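Local coordinates for putative D-arabinose 5-phosphate isomerase (Klebsiella pneumoniae subsp. pneumoniae, PDB 3K2V), which probably interconverts D-arabinose 5-phosphate and D-ribulose 5-phosphate, and in its paired CBS domains binds a CMP-linked 3-deoxyoctulosonic acid, at residues G104-R109 and L118-S123; T112-A117 and H144-A149; C128-V131 and H136-G139. All blocks are in the same frame, centred on the assembly; numbering follows the deposited sequence. Where two conformers were deposited one is given.

Contact 1. Residues G104-R109 and L118-S123. With CMK (cytidine 5'-monophosphate 3-deoxy-beta-D-gulo-oct-2-ulo-pyranosonic acid), chain C.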
loop_
_atom_site.group_PDB
_atom_site.type_symbol
_atom_site.label_atom_id
_atom_site.label_comp_id
_atom_site.label_asym_id
_atom_site.label_seq_id
_atom_site.Cartn_x
_atom_site.Cartn_y
_atom_site.Cartn_z
ATOM N N GLY A 104 -7.768 15.414 -7.795
ATOM C CA GLY A 104 -6.459 16.004 -7.514
ATOM C C GLY A 104 -5.434 14.929 -7.205
ATOM O O GLY A 104 -5.379 13.891 -7.868
ATOM N N GLY A 105 -4.655 15.130 -6.158
ATOM C CA GLY A 105 -3.607 14.198 -5.796
ATOM C C GLY A 105 -2.458 14.957 -5.165
ATOM O O GLY A 105 -2.150 16.089 -5.566
ATOM N N ILE A 106 -1.834 14.332 -4.173
ATOM C CA ILE A 106 -0.720 14.910 -3.439
ATOM C C ILE A 106 0.524 14.853 -4.339
ATOM O O ILE A 106 0.848 13.823 -4.908
ATOM C CB ILE A 106 -0.494 14.167 -2.113
ATOM C CG1 ILE A 106 -1.734 14.334 -1.195
ATOM C CG2 ILE A 106 0.730 14.707 -1.394
ATOM C CD1 ILE A 106 -1.836 13.265 -0.075
ATOM N N ARG A 107 1.199 15.974 -4.488
ATOM C CA ARG A 107 2.308 16.033 -5.429
ATOM C C ARG A 107 3.445 16.877 -4.888
ATOM O O ARG A 107 3.251 17.699 -4.006
ATOM C CB ARG A 107 1.816 16.615 -6.741
ATOM C CG ARG A 107 1.396 18.044 -6.590
ATOM C CD ARG A 107 0.412 18.458 -7.633
ATOM N NE ARG A 107 -0.871 17.789 -7.518
ATOM C CZ ARG A 107 -1.879 18.019 -8.355
ATOM N NH1 ARG A 107 -1.756 18.902 -9.348
ATOM N NH2 ARG A 107 -3.012 17.383 -8.206
ATOM N N ILE A 108 4.634 16.666 -5.444
ATOM C CA ILE A 108 5.801 17.443 -5.091
ATOM C C ILE A 108 6.511 17.851 -6.393
ATOM O O ILE A 108 6.265 17.278 -7.452
ATOM C CB ILE A 108 6.760 16.634 -4.200
ATOM C CG1 ILE A 108 7.204 15.354 -4.930
ATOM C CG2 ILE A 108 6.097 16.333 -2.840
ATOM C CD1 ILE A 108 8.101 14.384 -4.121
ATOM N N ARG A 109 7.357 18.858 -6.287
ATOM C CA ARG A 109 8.153 19.347 -7.421
ATOM C C ARG A 109 9.321 18.391 -7.663
ATOM O O ARG A 109 9.762 17.677 -6.738
ATOM C CB ARG A 109 8.694 20.739 -7.109
ATOM C CG ARG A 109 7.623 21.821 -7.060
ATOM C CD ARG A 109 8.214 23.138 -6.607
ATOM N NE ARG A 109 9.133 23.664 -7.626
ATOM C CZ ARG A 109 9.906 24.731 -7.486
ATOM N NH1 ARG A 109 9.909 25.422 -6.348
ATOM N NH2 ARG A 109 10.699 25.112 -8.496
ATOM N N LEU A 118 9.806 11.687 1.666
ATOM C CA LEU A 118 9.518 10.679 2.695
ATOM C C LEU A 118 8.702 11.289 3.829
ATOM O O LEU A 118 7.723 10.689 4.298
ATOM C CB LEU A 118 10.827 10.102 3.222
ATOM C CG LEU A 118 10.755 9.084 4.365
ATOM C CD1 LEU A 118 10.034 7.830 3.891
ATOM C CD2 LEU A 118 12.176 8.803 4.831
ATOM N N ASN A 119 9.122 12.471 4.275
ATOM C CA ASN A 119 8.442 13.167 5.364
ATOM C C ASN A 119 6.995 13.463 5.003
ATOM O O ASN A 119 6.107 13.271 5.832
ATOM C CB ASN A 119 9.177 14.464 5.762
ATOM C CG ASN A 119 10.423 14.203 6.613
ATOM O OD1 ASN A 119 10.556 13.161 7.226
ATOM N ND2 ASN A 119 11.341 15.170 6.641
ATOM N N LEU A 120 6.757 13.889 3.760
ATOM C CA LEU A 120 5.402 14.157 3.278
ATOM C C LEU A 120 4.585 12.886 3.268
ATOM O O LEU A 120 3.415 12.878 3.702
ATOM C CB LEU A 120 5.421 14.779 1.869
ATOM C CG LEU A 120 4.042 15.071 1.262
ATOM C CD1 LEU A 120 3.295 16.140 2.095
ATOM C CD2 LEU A 120 4.146 15.516 -0.185
HETATM N N MSE A 121 5.182 11.802 2.791
HETATM C CA MSE A 121 4.459 10.529 2.711
HETATM C C MSE A 121 4.085 10.027 4.113
HETATM O O MSE A 121 2.965 9.554 4.336
HETATM C CB MSE A 121 5.261 9.482 1.924
HETATM C CG MSE A 121 5.256 9.738 0.414
HETATM SE SE MSE A 121 6.048 8.273 -0.681
HETATM C CE MSE A 121 7.816 9.002 -0.996
ATOM N N GLN A 122 5.024 10.164 5.049
ATOM C CA GLN A 122 4.792 9.807 6.450
ATOM C C GLN A 122 3.680 10.632 7.039
ATOM O O GLN A 122 2.801 10.087 7.682
ATOM C CB GLN A 122 6.043 10.049 7.304
ATOM C CG GLN A 122 7.110 9.022 7.117
ATOM C CD GLN A 122 6.703 7.691 7.669
ATOM O OE1 GLN A 122 6.304 6.795 6.913
ATOM N NE2 GLN A 122 6.751 7.552 8.993
ATOM N N SER A 123 3.730 11.944 6.838
ATOM C CA SER A 123 2.741 12.826 7.446
ATOM C C SER A 123 1.358 12.670 6.825
ATOM O O SER A 123 0.355 12.889 7.507
ATOM C CB SER A 123 3.194 14.279 7.440
ATOM O OG SER A 123 3.069 14.862 6.171
HETATM N N1C CMK C . -3.628 9.938 -2.289
HETATM C C2C CMK C . -3.454 11.209 -2.859
HETATM N N3C CMK C . -2.237 11.474 -3.486
HETATM C C4C CMK C . -1.184 10.573 -3.520
HETATM C C5C CMK C . -1.355 9.301 -2.948
HETATM C C6C CMK C . -2.580 8.998 -2.329
HETATM O O2C CMK C . -4.351 12.068 -2.860
HETATM N N4C CMK C . -0.055 10.966 -4.152
HETATM C "C1'" CMK C . -4.946 9.633 -1.624
HETATM C "C2'" CMK C . -5.523 8.279 -2.057
HETATM O "O2'" CMK C . -6.298 8.479 -3.247
HETATM C "C3'" CMK C . -6.382 7.908 -0.849
HETATM C "C4'" CMK C . -5.631 8.551 0.335
HETATM O "O4'" CMK C . -4.668 9.537 -0.232
HETATM O "O3'" CMK C . -7.664 8.499 -0.975
HETATM C "C5'" CMK C . -4.752 7.569 1.096
HETATM O "O5'" CMK C . -3.864 6.836 0.210
HETATM P PA CMK C . -3.808 5.200 0.414
HETATM O O1A CMK C . -5.126 4.629 0.020
HETATM O O2A CMK C . -2.688 4.626 -0.396
HETATM O O6 CMK C . -2.860 3.990 4.002
HETATM C C2 CMK C . -3.773 3.904 2.881
HETATM O O2 CMK C . -3.506 5.048 2.014
HETATM C C3 CMK C . -3.530 2.559 2.172
HETATM C C4 CMK C . -3.458 1.359 3.140
HETATM O O4 CMK C . -3.095 0.151 2.408
HETATM C C5 CMK C . -2.499 1.606 4.285
HETATM C C6 CMK C . -2.942 2.899 4.958
HETATM C C7 CMK C . -2.029 3.308 6.105
HETATM C C1 CMK C . -5.237 4.108 3.312
HETATM O O1X CMK C . -5.524 5.260 3.710
HETATM O O1Y CMK C . -6.050 3.168 3.199
HETATM O O5 CMK C . -1.133 1.726 3.820
HETATM C C8 CMK C . -2.607 4.512 6.866
HETATM O O8 CMK C . -1.598 4.994 7.750
HETATM O O7 CMK C . -1.901 2.226 7.006
#
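The carbonyl O of G105, directly before the I106 that packs on L120, is gripped by two nitrogens of R107. NE lies 2.9 Å and NH2 3.1 Å from G105 O, a side-on hold by NE and one terminal N-H. NH2 arrives in the carbonyl plane, on a lone pair, whereas NE is tilted 29° from it. Because the oxygen lies almost within the guanidinium plane, the two bonds fix how that group is rotated, and NH1 makes a salt bridge with D135. I106 meets the cytosine of CMK with its backbone: N donates to N3C over 3.0 Å. N4C in turn donates to I106 O over 3.1 Å. The side chain of I106 splits between ligand and helix. CD1 lies over a face of the base, 3.8 Å from C2C, while the backbone meets its edge; CG2 turns to L120 and comes within 3.7 Å of its CD2. The same L120 methyl also meets I108 CG2 at 3.4 Å, closer than usual van der Waals contact. L120 reaches both isoleucines because its CG is anti to the backbone N (chi1 179°), extending the branch from helix 114-124 toward strand 107-108. This is the first strand-to-helix packing of a beta-alpha-beta unit completed by strand 128-133, in a CBS domain whose backbone just before strand 107-108 holds the cytosine of a nucleotide.

Contact 2. Residues T112-A117 and H144-A149. With CMK (cytidine 5'-monophosphate 3-deoxy-beta-D-gulo-oct-2-ulo-pyranosonic acid), chain G.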
loop_
_atom_site.group_PDB
_atom_site.type_symbol
_atom_site.label_atom_id
_atom_site.label_comp_id
_atom_site.label_asym_id
_atom_site.label_seq_id
_atom_site.Cartn_x
_atom_site.Cartn_y
_atom_site.Cartn_z
ATOM N N THR A 112 12.349 18.367 -5.265
ATOM C CA THR A 112 12.156 17.950 -3.884
ATOM C C THR A 112 13.151 16.852 -3.526
ATOM O O THR A 112 13.364 15.922 -4.308
ATOM C CB THR A 112 10.738 17.443 -3.664
ATOM O OG1 THR A 112 9.815 18.428 -4.134
ATOM C CG2 THR A 112 10.470 17.118 -2.156
ATOM N N LEU A 113 13.777 16.982 -2.355
ATOM C CA LEU A 113 14.710 15.972 -1.862
ATOM C C LEU A 113 13.938 14.736 -1.430
ATOM O O LEU A 113 12.799 14.837 -0.955
ATOM C CB LEU A 113 15.564 16.512 -0.691
ATOM C CG LEU A 113 16.451 17.720 -0.986
ATOM C CD1 LEU A 113 17.319 18.034 0.240
ATOM C CD2 LEU A 113 17.319 17.512 -2.238
ATOM N N ALA A 114 14.545 13.566 -1.624
ATOM C CA ALA A 114 13.916 12.304 -1.226
ATOM C C ALA A 114 13.528 12.337 0.248
ATOM O O ALA A 114 12.463 11.834 0.609
ATOM C CB ALA A 114 14.821 11.120 -1.525
ATOM N N VAL A 115 14.354 12.959 1.097
ATOM C CA VAL A 115 14.014 13.042 2.534
ATOM C C VAL A 115 12.708 13.812 2.788
ATOM O O VAL A 115 11.910 13.441 3.658
ATOM C CB VAL A 115 15.153 13.623 3.405
ATOM C CG1 VAL A 115 15.426 15.099 3.093
ATOM C CG2 VAL A 115 14.816 13.420 4.900
ATOM N N ASP A 116 12.483 14.870 2.018
ATOM C CA ASP A 116 11.271 15.654 2.190
ATOM C C ASP A 116 10.068 14.949 1.585
ATOM O O ASP A 116 8.975 15.049 2.120
ATOM C CB ASP A 116 11.466 17.063 1.646
ATOM C CG ASP A 116 12.501 17.848 2.464
ATOM O OD1 ASP A 116 12.422 17.758 3.706
ATOM O OD2 ASP A 116 13.388 18.520 1.888
ATOM N N ALA A 117 10.279 14.189 0.517
ATOM C CA ALA A 117 9.226 13.333 -0.035
ATOM C C ALA A 117 8.819 12.269 0.995
ATOM O O ALA A 117 7.638 12.004 1.222
ATOM C CB ALA A 117 9.697 12.690 -1.328
ATOM N N HIS A 144 9.118 2.585 -1.750
ATOM C CA HIS A 144 10.133 1.566 -2.091
ATOM C C HIS A 144 11.336 2.139 -2.843
ATOM O O HIS A 144 12.461 1.702 -2.629
ATOM C CB HIS A 144 9.543 0.440 -2.951
ATOM C CG HIS A 144 8.683 -0.517 -2.190
ATOM N ND1 HIS A 144 9.061 -1.062 -0.986
ATOM C CD2 HIS A 144 7.470 -1.040 -2.475
ATOM C CE1 HIS A 144 8.113 -1.873 -0.554
ATOM N NE2 HIS A 144 7.139 -1.884 -1.441
ATOM N N ASP A 145 11.082 3.109 -3.716
ATOM C CA ASP A 145 12.136 3.789 -4.486
ATOM C C ASP A 145 13.121 4.544 -3.591
ATOM O O ASP A 145 14.310 4.631 -3.904
ATOM C CB ASP A 145 11.537 4.786 -5.473
ATOM C CG ASP A 145 10.608 4.141 -6.477
ATOM O OD1 ASP A 145 10.920 3.040 -6.937
ATOM O OD2 ASP A 145 9.560 4.735 -6.812
ATOM N N LEU A 146 12.636 5.077 -2.478
ATOM C CA LEU A 146 13.481 5.854 -1.585
ATOM C C LEU A 146 14.409 4.989 -0.754
ATOM O O LEU A 146 15.354 5.514 -0.166
ATOM C CB LEU A 146 12.646 6.785 -0.699
ATOM C CG LEU A 146 11.683 7.684 -1.473
ATOM C CD1 LEU A 146 10.955 8.623 -0.536
ATOM C CD2 LEU A 146 12.352 8.471 -2.605
ATOM N N LEU A 147 14.201 3.674 -0.757
ATOM C CA LEU A 147 15.079 2.741 -0.047
ATOM C C LEU A 147 15.857 1.764 -0.941
ATOM O O LEU A 147 16.510 0.861 -0.424
ATOM C CB LEU A 147 14.257 1.900 0.926
ATOM C CG LEU A 147 13.049 2.552 1.593
ATOM C CD1 LEU A 147 12.233 1.441 2.245
ATOM C CD2 LEU A 147 13.453 3.645 2.582
ATOM N N ARG A 148 15.777 1.898 -2.261
ATOM C CA ARG A 148 16.530 1.005 -3.155
ATOM C C ARG A 148 17.883 1.633 -3.510
ATOM O O ARG A 148 18.179 2.756 -3.073
ATOM C CB ARG A 148 15.711 0.652 -4.416
ATOM C CG ARG A 148 15.800 1.637 -5.593
ATOM C CD ARG A 148 15.031 1.113 -6.804
ATOM N NE ARG A 148 13.581 1.258 -6.634
ATOM C CZ ARG A 148 12.669 0.334 -6.955
ATOM N NH1 ARG A 148 13.025 -0.836 -7.482
ATOM N NH2 ARG A 148 11.376 0.582 -6.742
ATOM N N ALA A 149 18.695 0.903 -4.291
ATOM C CA ALA A 149 19.996 1.393 -4.806
ATOM C C ALA A 149 20.948 1.751 -3.670
ATOM O O ALA A 149 20.829 1.206 -2.570
ATOM C CB ALA A 149 19.810 2.591 -5.754
HETATM N N1C CMK G . 1.933 -10.454 1.790
HETATM C C2C CMK G . 2.432 -11.488 2.651
HETATM N N3C CMK G . 2.851 -11.149 3.929
HETATM C C4C CMK G . 2.801 -9.825 4.385
HETATM C C5C CMK G . 2.328 -8.818 3.556
HETATM C C6C CMK G . 1.903 -9.135 2.258
HETATM O O2C CMK G . 2.477 -12.663 2.290
HETATM N N4C CMK G . 3.212 -9.561 5.625
HETATM C "C1'" CMK G . 1.477 -10.801 0.401
HETATM C "C2'" CMK G . 0.092 -10.224 0.021
HETATM O "O2'" CMK G . -0.993 -11.067 0.478
HETATM C "C3'" CMK G . 0.176 -10.172 -1.504
HETATM C "C4'" CMK G . 1.692 -10.054 -1.816
HETATM O "O4'" CMK G . 2.418 -10.275 -0.572
HETATM O "O3'" CMK G . -0.362 -11.387 -2.041
HETATM C "C5'" CMK G . 2.083 -8.570 -2.113
HETATM O "O5'" CMK G . 1.587 -7.673 -1.031
HETATM P PA CMK G . 0.905 -6.262 -1.473
HETATM O O1A CMK G . -0.444 -6.758 -2.070
HETATM O O2A CMK G . 0.759 -5.345 -0.325
HETATM O O6 CMK G . 3.022 -4.139 -4.006
HETATM C C2 CMK G . 1.704 -4.705 -3.686
HETATM O O2 CMK G . 1.924 -5.704 -2.636
HETATM C C3 CMK G . 0.787 -3.597 -3.177
HETATM C C4 CMK G . 0.758 -2.424 -4.151
HETATM O O4 CMK G . -0.077 -1.401 -3.585
HETATM C C5 CMK G . 2.164 -1.900 -4.430
HETATM C C6 CMK G . 2.982 -3.071 -5.000
HETATM C C7 CMK G . 4.409 -2.849 -5.564
HETATM C C1 CMK G . 0.997 -5.392 -4.884
HETATM O O1X CMK G . 0.286 -6.374 -4.590
HETATM O O1Y CMK G . 1.102 -4.908 -6.041
HETATM O O5 CMK G . 2.752 -1.445 -3.216
HETATM C C8 CMK G . 5.448 -2.425 -4.537
HETATM O O8 CMK G . 6.736 -2.961 -4.925
HETATM O O7 CMK G . 4.883 -4.071 -6.153
#
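L146 spreads its two methyl groups over the first turn of helix 114-124. CD2 faces A114, 3.8 Å from its CB, while CD1 lies 3.7 Å from A114 O. The same CD1 also approaches the next small residue on that helix side, at 4.3 Å from A117 CB. No hydrogen bond crosses here: one branched leucine fits against two alanines three positions apart, and all three residues are buried. With CG anti to its carbonyl carbon (chi1 -53°), L146 directs its fork at the alanines, while L118, M121 and I33 also touch this side chain.

The short helix 143-146 thus closes on the start of helix 114-124, joining the last helix of the second CBS domain to the one that follows strand 107-108. L113 occupies the N-cap position of the longer helix, and its O accepts from A117 N at 3.0 Å, which sets the turn carrying both alanines.

Away from the alanines in the same segment, R148 and D145 form a salt bridge; its 2.5 Å separation between NH2 and OD1 is too short to be taken literally. OD2 of D145 receives H142 N, tying the helix back to the end of strand 136-142. H144, one residue further from the alanines, belongs to the pocket of the CMK in chain G. Its CD2 is 3.2 Å from O8 of that ligand, approached obliquely to the ring. The nearly parallel ring of H142 meets H144. Q122 NE2 of the second subunit donates to the backbone O of H144, and in the other direction Q122 OE1 of this chain is hydrogen-bonded to H144 ND1 of the second subunit.

Contact 3. Residues C128-V131 and H136-G139. With CMK (cytidine 5'-monophosphate 3-deoxy-beta-D-gulo-oct-2-ulo-pyranosonic acid), chain C.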
loop_
_atom_site.group_PDB
_atom_site.type_symbol
_atom_site.label_atom_id
_atom_site.label_comp_id
_atom_site.label_asym_id
_atom_site.label_seq_id
_atom_site.Cartn_x
_atom_site.Cartn_y
_atom_site.Cartn_z
ATOM N N CYS A 128 3.018 6.527 -2.107
ATOM C CA CYS A 128 3.432 6.905 -3.476
ATOM C C CYS A 128 2.966 8.335 -3.748
ATOM O O CYS A 128 1.798 8.649 -3.487
ATOM C CB CYS A 128 2.853 5.897 -4.509
ATOM S SG CYS A 128 3.624 5.912 -6.187
ATOM N N VAL A 129 3.863 9.198 -4.267
ATOM C CA VAL A 129 3.592 10.620 -4.451
ATOM C C VAL A 129 3.811 11.000 -5.928
ATOM O O VAL A 129 4.701 10.458 -6.607
ATOM C CB VAL A 129 4.451 11.475 -3.470
ATOM C CG1 VAL A 129 5.934 11.293 -3.752
ATOM C CG2 VAL A 129 4.107 12.962 -3.530
ATOM N N LEU A 130 2.956 11.887 -6.428
ATOM C CA LEU A 130 3.073 12.341 -7.807
ATOM C C LEU A 130 4.171 13.393 -7.856
ATOM O O LEU A 130 4.342 14.171 -6.901
ATOM C CB LEU A 130 1.764 12.962 -8.288
ATOM C CG LEU A 130 0.522 12.067 -8.163
ATOM C CD1 LEU A 130 -0.694 12.895 -8.538
ATOM C CD2 LEU A 130 0.675 10.838 -9.048
ATOM N N VAL A 131 4.916 13.419 -8.947
ATOM C CA VAL A 131 5.922 14.472 -9.159
ATOM C C VAL A 131 5.392 15.310 -10.304
ATOM O O VAL A 131 5.093 14.775 -11.378
ATOM C CB VAL A 131 7.311 13.925 -9.443
ATOM C CG1 VAL A 131 8.317 15.092 -9.562
ATOM C CG2 VAL A 131 7.758 12.951 -8.325
ATOM N N HIS A 136 0.979 19.369 -14.347
ATOM C CA HIS A 136 1.613 18.503 -15.343
ATOM C C HIS A 136 2.369 17.372 -14.640
ATOM O O HIS A 136 3.354 17.611 -13.944
ATOM C CB HIS A 136 2.557 19.320 -16.225
ATOM C CG HIS A 136 3.279 18.535 -17.277
ATOM N ND1 HIS A 136 4.437 19.006 -17.862
ATOM C CD2 HIS A 136 3.042 17.326 -17.838
ATOM C CE1 HIS A 136 4.867 18.129 -18.753
ATOM N NE2 HIS A 136 4.046 17.094 -18.752
ATOM N N LEU A 137 1.920 16.149 -14.870
ATOM C CA LEU A 137 2.516 14.963 -14.253
ATOM C C LEU A 137 3.824 14.618 -14.942
ATOM O O LEU A 137 3.820 14.332 -16.123
ATOM C CB LEU A 137 1.555 13.771 -14.343
ATOM C CG LEU A 137 2.005 12.465 -13.661
ATOM C CD1 LEU A 137 2.239 12.684 -12.171
ATOM C CD2 LEU A 137 1.008 11.316 -13.859
ATOM N N LEU A 138 4.926 14.607 -14.185
ATOM C CA LEU A 138 6.257 14.280 -14.718
ATOM C C LEU A 138 6.727 12.887 -14.335
ATOM O O LEU A 138 7.583 12.297 -14.994
ATOM C CB LEU A 138 7.279 15.283 -14.145
ATOM C CG LEU A 138 7.033 16.762 -14.444
ATOM C CD1 LEU A 138 8.166 17.639 -13.859
ATOM C CD2 LEU A 138 6.889 16.976 -15.958
ATOM N N GLY A 139 6.201 12.374 -13.232
ATOM C CA GLY A 139 6.667 11.108 -12.726
ATOM C C GLY A 139 5.985 10.747 -11.419
ATOM O O GLY A 139 5.112 11.466 -10.948
HETATM N N1C CMK C . -3.628 9.938 -2.289
HETATM C C2C CMK C . -3.454 11.209 -2.859
HETATM N N3C CMK C . -2.237 11.474 -3.486
HETATM C C4C CMK C . -1.184 10.573 -3.520
HETATM C C5C CMK C . -1.355 9.301 -2.948
HETATM C C6C CMK C . -2.580 8.998 -2.329
HETATM O O2C CMK C . -4.351 12.068 -2.860
HETATM N N4C CMK C . -0.055 10.966 -4.152
HETATM C "C1'" CMK C . -4.946 9.633 -1.624
HETATM C "C2'" CMK C . -5.523 8.279 -2.057
HETATM O "O2'" CMK C . -6.298 8.479 -3.247
HETATM C "C3'" CMK C . -6.382 7.908 -0.849
HETATM C "C4'" CMK C . -5.631 8.551 0.335
HETATM O "O4'" CMK C . -4.668 9.537 -0.232
HETATM O "O3'" CMK C . -7.664 8.499 -0.975
HETATM C "C5'" CMK C . -4.752 7.569 1.096
HETATM O "O5'" CMK C . -3.864 6.836 0.210
HETATM P PA CMK C . -3.808 5.200 0.414
HETATM O O1A CMK C . -5.126 4.629 0.020
HETATM O O2A CMK C . -2.688 4.626 -0.396
HETATM O O6 CMK C . -2.860 3.990 4.002
HETATM C C2 CMK C . -3.773 3.904 2.881
HETATM O O2 CMK C . -3.506 5.048 2.014
HETATM C C3 CMK C . -3.530 2.559 2.172
HETATM C C4 CMK C . -3.458 1.359 3.140
HETATM O O4 CMK C . -3.095 0.151 2.408
HETATM C C5 CMK C . -2.499 1.606 4.285
HETATM C C6 CMK C . -2.942 2.899 4.958
HETATM C C7 CMK C . -2.029 3.308 6.105
HETATM C C1 CMK C . -5.237 4.108 3.312
HETATM O O1X CMK C . -5.524 5.260 3.710
HETATM O O1Y CMK C . -6.050 3.168 3.199
HETATM O O5 CMK C . -1.133 1.726 3.820
HETATM C C8 CMK C . -2.607 4.512 6.866
HETATM O O8 CMK C . -1.598 4.994 7.750
HETATM O O7 CMK C . -1.901 2.226 7.006
#
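L130 runs from the strand toward both L137 and the cytosine of CMK. Its CB touches L137 CD1 at 3.9 Å. CG, anti to the carbonyl carbon, comes loosely near the ligand, 4.2 Å from N4C. At the tip, CD2 meets L137 CD1 again at 4.0 Å, the two leucines crossing at about a right angle. L137 CD1 also reaches over the backbone to V131 O. Beyond this pair the strands 128-131 and 136-139 form part of a beta hairpin of the CBS fold, with a classic beta bulge: L138 and G139 both face V131. One oxygen serves both bulge residues, for V131 O accepts from L138 N at 2.8 Å and from G139 N at 3.2 Å. The L138 bond is the straighter (N-H...O 160° against 142°). In return V131 N donates to G139 O over 2.8 Å, although it stands well above that carbonyl's plane, 42° out of it. V131 and G139 make an antiparallel hydrogen-bonded pair, and V131 CB rests 3.6 Å from G139 O. The short segments are well splayed. On the outer strand L138 CD2 covers one face of the H136 ring, offset toward its rim. At the opposite end of segment 128-131, C128 O takes a hydrogen bond from N4C of the ligand, 3.0 Å away.

In the fold
Contacts 1 and 3 share the chain C CMK: its amino nitrogen N4C donates to one backbone oxygen from each, I106 O and C128 O. Their strands are neighbours in one sheet, with probable hydrogen bonds from I108 N to L130 O (2.9 Å) and from L130 N to I106 O (3.2 Å). Contact 2 extends contact 1 along helix 114-124, where I108 CD1 packs 3.6 Å from A117 CB; their centres lie 12 Å apart. It reaches the other ligand, CMK of chain G, through H144. Contact 3 is nested in the loop closed by contact 2 without touching it, nearest atoms about 5 Å apart. All three lie within the second CBS domain.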